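Local coordinates for protein dihydrodipicolinate synthase (Bacteroides thetaiotaomicron, PDB 4XKY) that probably acts as a Schiff-base-forming lyase or synthase of the dihydrodipicolinate synthase family, working on pyruvate through an active-site lysine, at residues A[126-137]-A[154-165]. Numbering follows the deposited sequence.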
loop_
_atom_site.group_PDB
_atom_site.type_symbol
_atom_site.label_atom_id
_atom_site.label_comp_id
_atom_site.label_asym_id
_atom_site.label_seq_id
_atom_site.Cartn_x
_atom_site.Cartn_y
_atom_site.Cartn_z
ATOM N N LEU A 126 29.613 -0.740 -5.719
ATOM C CA LEU A 126 30.356 -1.204 -6.899
ATOM C C LEU A 126 31.853 -1.447 -6.686
ATOM O O LEU A 126 32.352 -2.491 -7.075
ATOM C CB LEU A 126 30.109 -0.289 -8.108
ATOM C CG LEU A 126 28.747 -0.540 -8.778
ATOM C CD1 LEU A 126 28.356 0.629 -9.652
ATOM C CD2 LEU A 126 28.747 -1.818 -9.593
ATOM N N PRO A 127 32.567 -0.516 -6.026
ATOM C CA PRO A 127 34.006 -0.775 -5.807
ATOM C C PRO A 127 34.293 -2.038 -4.986
ATOM O O PRO A 127 35.401 -2.548 -5.015
ATOM C CB PRO A 127 34.480 0.466 -5.020
ATOM C CG PRO A 127 33.481 1.530 -5.328
ATOM C CD PRO A 127 32.164 0.824 -5.559
ATOM N N GLN A 128 33.301 -2.526 -4.252
ATOM C CA GLN A 128 33.487 -3.677 -3.375
ATOM C C GLN A 128 33.232 -5.008 -4.061
ATOM O O GLN A 128 33.471 -6.042 -3.457
ATOM C CB GLN A 128 32.531 -3.586 -2.174
ATOM C CG GLN A 128 32.581 -2.269 -1.425
ATOM C CD GLN A 128 31.743 -2.311 -0.178
ATOM O OE1 GLN A 128 31.973 -3.145 0.691
ATOM N NE2 GLN A 128 30.750 -1.428 -0.085
ATOM N N LEU A 129 32.702 -4.999 -5.284
ATOM C CA LEU A 129 32.278 -6.250 -5.951
ATOM C C LEU A 129 33.348 -6.730 -6.926
ATOM O O LEU A 129 33.910 -5.927 -7.635
ATOM C CB LEU A 129 31.011 -6.016 -6.756
ATOM C CG LEU A 129 29.804 -5.483 -6.010
ATOM C CD1 LEU A 129 28.649 -5.343 -6.972
ATOM C CD2 LEU A 129 29.453 -6.401 -4.869
ATOM N N PRO A 130 33.612 -8.038 -6.987
ATOM C CA PRO A 130 34.635 -8.558 -7.893
ATOM C C PRO A 130 34.093 -9.103 -9.226
ATOM O O PRO A 130 34.842 -9.708 -9.980
ATOM C CB PRO A 130 35.238 -9.688 -7.071
ATOM C CG PRO A 130 34.045 -10.249 -6.367
ATOM C CD PRO A 130 33.190 -9.057 -6.014
ATOM N N LEU A 131 32.806 -8.896 -9.509
ATOM C CA LEU A 131 32.183 -9.359 -10.750
ATOM C C LEU A 131 31.240 -8.295 -11.308
ATOM O O LEU A 131 30.770 -7.429 -10.558
ATOM C CB LEU A 131 31.395 -10.651 -10.489
ATOM C CG LEU A 131 32.184 -11.912 -10.104
ATOM C CD1 LEU A 131 31.251 -13.011 -9.633
ATOM C CD2 LEU A 131 33.091 -12.432 -11.218
ATOM N N PRO A 132 30.931 -8.365 -12.621
ATOM C CA PRO A 132 29.939 -7.449 -13.187
ATOM C C PRO A 132 28.590 -7.596 -12.495
ATOM O O PRO A 132 28.308 -8.644 -11.903
ATOM C CB PRO A 132 29.822 -7.891 -14.649
ATOM C CG PRO A 132 31.043 -8.688 -14.941
ATOM C CD PRO A 132 31.527 -9.249 -13.642
ATOM N N LEU A 133 27.766 -6.562 -12.572
ATOM C CA LEU A 133 26.542 -6.522 -11.815
ATOM C C LEU A 133 25.331 -6.356 -12.699
ATOM O O LEU A 133 25.367 -5.576 -13.630
ATOM C CB LEU A 133 26.604 -5.336 -10.856
ATOM C CG LEU A 133 25.328 -5.045 -10.061
ATOM C CD1 LEU A 133 25.111 -6.157 -9.073
ATOM C CD2 LEU A 133 25.401 -3.744 -9.297
ATOM N N PHE A 134 24.253 -7.067 -12.376
ATOM C CA PHE A 134 22.906 -6.789 -12.909
ATOM C C PHE A 134 22.112 -6.133 -11.784
ATOM O O PHE A 134 22.129 -6.601 -10.639
ATOM C CB PHE A 134 22.170 -8.077 -13.344
ATOM C CG PHE A 134 22.709 -8.695 -14.608
ATOM C CD1 PHE A 134 22.085 -8.478 -15.836
ATOM C CD2 PHE A 134 23.857 -9.473 -14.568
ATOM C CE1 PHE A 134 22.594 -9.045 -16.994
ATOM C CE2 PHE A 134 24.379 -10.024 -15.719
ATOM C CZ PHE A 134 23.749 -9.803 -16.937
ATOM N N LEU A 135 21.446 -5.035 -12.117
ATOM C CA LEU A 135 20.529 -4.366 -11.209
ATOM C C LEU A 135 19.202 -5.063 -11.266
ATOM O O LEU A 135 18.776 -5.522 -12.338
ATOM C CB LEU A 135 20.308 -2.927 -11.648
ATOM C CG LEU A 135 21.551 -2.067 -11.712
ATOM C CD1 LEU A 135 21.179 -0.777 -12.402
ATOM C CD2 LEU A 135 22.070 -1.824 -10.309
ATOM N N TYR A 136 18.519 -5.164 -10.136
ATOM C CA TYR A 136 17.146 -5.633 -10.243
ATOM C C TYR A 136 16.132 -4.969 -9.349
ATOM O O TYR A 136 16.364 -4.638 -8.188
ATOM C CB TYR A 136 17.031 -7.159 -10.253
ATOM C CG TYR A 136 17.021 -7.848 -8.935
ATOM C CD1 TYR A 136 15.825 -8.257 -8.351
ATOM C CD2 TYR A 136 18.207 -8.147 -8.292
ATOM C CE1 TYR A 136 15.819 -8.922 -7.137
ATOM C CE2 TYR A 136 18.220 -8.824 -7.091
ATOM C CZ TYR A 136 17.028 -9.206 -6.511
ATOM O OH TYR A 136 17.063 -9.863 -5.305
ATOM N N ASN A 137 14.983 -4.781 -9.965
ATOM C CA ASN A 137 13.894 -4.054 -9.403
ATOM C C ASN A 137 13.073 -5.029 -8.555
ATOM O O ASN A 137 12.393 -5.906 -9.103
ATOM C CB ASN A 137 13.082 -3.511 -10.574
ATOM C CG ASN A 137 12.425 -2.182 -10.280
ATOM O OD1 ASN A 137 12.940 -1.332 -9.542
ATOM N ND2 ASN A 137 11.265 -1.991 -10.889
ATOM N N ILE A 154 23.359 4.726 -13.537
ATOM C CA ILE A 154 24.145 3.677 -12.872
ATOM C C ILE A 154 24.835 2.830 -13.932
ATOM O O ILE A 154 25.958 2.371 -13.748
ATOM C CB ILE A 154 23.276 2.790 -11.953
ATOM C CG1 ILE A 154 22.712 3.629 -10.819
ATOM C CG2 ILE A 154 24.096 1.643 -11.355
ATOM C CD1 ILE A 154 21.584 2.977 -10.053
ATOM N N ALA A 155 24.169 2.674 -15.067
ATOM C CA ALA A 155 24.703 1.889 -16.162
ATOM C C ALA A 155 25.933 2.474 -16.866
ATOM O O ALA A 155 26.545 1.783 -17.681
ATOM C CB ALA A 155 23.613 1.643 -17.179
ATOM N N GLU A 156 26.277 3.728 -16.595
ATOM C CA GLU A 156 27.530 4.292 -17.110
ATOM C C GLU A 156 28.729 3.554 -16.522
ATOM O O GLU A 156 29.761 3.412 -17.187
ATOM C CB GLU A 156 27.660 5.771 -16.773
ATOM C CG GLU A 156 26.643 6.685 -17.436
ATOM C CD GLU A 156 26.443 7.990 -16.670
ATOM O OE1 GLU A 156 26.882 8.095 -15.500
ATOM O OE2 GLU A 156 25.835 8.921 -17.235
ATOM N N ASN A 157 28.597 3.097 -15.276
ATOM C CA ASN A 157 29.678 2.354 -14.635
ATOM C C ASN A 157 29.925 1.091 -15.433
ATOM O O ASN A 157 29.007 0.334 -15.674
ATOM C CB ASN A 157 29.333 2.017 -13.184
ATOM C CG ASN A 157 30.525 1.485 -12.393
ATOM O OD1 ASN A 157 31.065 0.418 -12.683
ATOM N ND2 ASN A 157 30.907 2.214 -11.354
ATOM N N PRO A 158 31.173 0.856 -15.853
ATOM C CA PRO A 158 31.432 -0.368 -16.622
ATOM C C PRO A 158 31.183 -1.648 -15.825
ATOM O O PRO A 158 31.015 -2.705 -16.415
ATOM C CB PRO A 158 32.916 -0.255 -17.006
ATOM C CG PRO A 158 33.503 0.795 -16.140
ATOM C CD PRO A 158 32.392 1.652 -15.614
ATOM N N GLY A 159 31.155 -1.554 -14.501
ATOM C CA GLY A 159 30.856 -2.707 -13.654
ATOM C C GLY A 159 29.390 -3.140 -13.594
ATOM O O GLY A 159 29.069 -4.144 -12.935
ATOM N N VAL A 160 28.512 -2.391 -14.268
ATOM C CA VAL A 160 27.067 -2.630 -14.278
ATOM C C VAL A 160 26.664 -3.008 -15.707
ATOM O O VAL A 160 26.827 -2.211 -16.620
ATOM C CB VAL A 160 26.304 -1.367 -13.802
ATOM C CG1 VAL A 160 24.805 -1.606 -13.748
ATOM C CG2 VAL A 160 26.763 -0.953 -12.418
ATOM N N ILE A 161 26.171 -4.225 -15.930
ATOM C CA ILE A 161 25.986 -4.698 -17.322
ATOM C C ILE A 161 24.547 -5.026 -17.687
ATOM O O ILE A 161 24.260 -5.380 -18.814
ATOM C CB ILE A 161 26.885 -5.916 -17.664
ATOM C CG1 ILE A 161 26.626 -7.092 -16.720
ATOM C CG2 ILE A 161 28.347 -5.506 -17.623
ATOM C CD1 ILE A 161 27.395 -8.375 -17.044
ATOM N N GLY A 162 23.624 -4.909 -16.751
ATOM C CA GLY A 162 22.266 -5.238 -17.091
ATOM C C GLY A 162 21.253 -4.908 -16.037
ATOM O O GLY A 162 21.585 -4.369 -14.983
ATOM N N PHE A 163 20.015 -5.250 -16.364
ATOM C CA PHE A 163 18.861 -4.935 -15.565
ATOM C C PHE A 163 17.830 -6.049 -15.754
ATOM O O PHE A 163 17.592 -6.500 -16.885
ATOM C CB PHE A 163 18.312 -3.587 -16.031
ATOM C CG PHE A 163 16.994 -3.199 -15.409
ATOM C CD1 PHE A 163 16.950 -2.653 -14.138
ATOM C CD2 PHE A 163 15.807 -3.339 -16.112
ATOM C CE1 PHE A 163 15.744 -2.295 -13.556
ATOM C CE2 PHE A 163 14.599 -2.961 -15.540
ATOM C CZ PHE A 163 14.568 -2.445 -14.258
ATOM N N LYS A 164 17.252 -6.495 -14.640
ATOM C CA LYS A 164 16.207 -7.523 -14.591
ATOM C C LYS A 164 15.010 -6.860 -13.915
ATOM O O LYS A 164 15.151 -6.267 -12.843
ATOM C CB LYS A 164 16.688 -8.732 -13.763
ATOM C CG LYS A 164 15.688 -9.878 -13.624
ATOM C CD LYS A 164 15.879 -10.785 -12.392
ATOM C CE LYS A 164 14.512 -11.185 -11.792
ATOM N NZ LYS A 164 14.219 -12.614 -11.422
ATOM N N ASP A 165 13.844 -6.940 -14.546
ATOM C CA ASP A 165 12.598 -6.430 -13.967
ATOM C C ASP A 165 11.641 -7.563 -13.651
ATOM O O ASP A 165 11.259 -8.326 -14.533
ATOM C CB ASP A 165 11.880 -5.465 -14.919
ATOM C CG ASP A 165 10.675 -4.780 -14.256
ATOM O OD1 ASP A 165 10.707 -4.603 -13.026
ATOM O OD2 ASP A 165 9.695 -4.430 -14.950
HETATM O O HOH W 1 30.255 -4.930 -10.460
#
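F134 sets its ring against G162, with CD1 of F134 3.5 Å from CA of G162, on one face of two neighbouring parallel strands, 133-137 and 160-165; a CB modelled on that glycine would collide with the ring. From the bulge, I161 reaches in to the ring, its CG1 over one face, 4.1 Å from the centroid of F134, in a CH-pi contact offset toward the rim. I161 has CG1 between its backbone N and carbonyl carbon (chi1 58°), and the extended arm (chi2 176°) carries CD1 between the F134 ring and P132, where CD1 to P132 CB is a tight 3.4 Å. With F134 cut back to an alanine, the CG1-CD1 arm of I161 would probably lose its aromatic partner and a gap would open beside G162. L133 N bonds G159 O, I161 N bonds L133 O, L135 N bonds G162 O, K164 N bonds L135 O, and N137 N bonds K164 O; a beta bulge shifts the register by one between L133 and F134. A water bridges the carbonyl oxygens of L131 and G159. On the other face, L135 fits its CG against V160 CG1 (3.9 Å), while its CD1 reaches I154 CG2. CD1 and CD2 of L126 each lie 3.6 Å from V160 CG2, and CD1 also meets N157 ND2; N157 OD1 closes an Asx turn onto G159 N. At the C-terminal ends, Y136 and K164 touch through their CB atoms before their ends diverge; Y136 OH is hydrogen-bonded to S81 OG. The two strands, joined through helix 148-154, form a parallel beta-alpha-beta unit of the TIM barrel, placing on adjacent strands the predicted proton donor/acceptor Y136 and the predicted Schiff-base lysine K164.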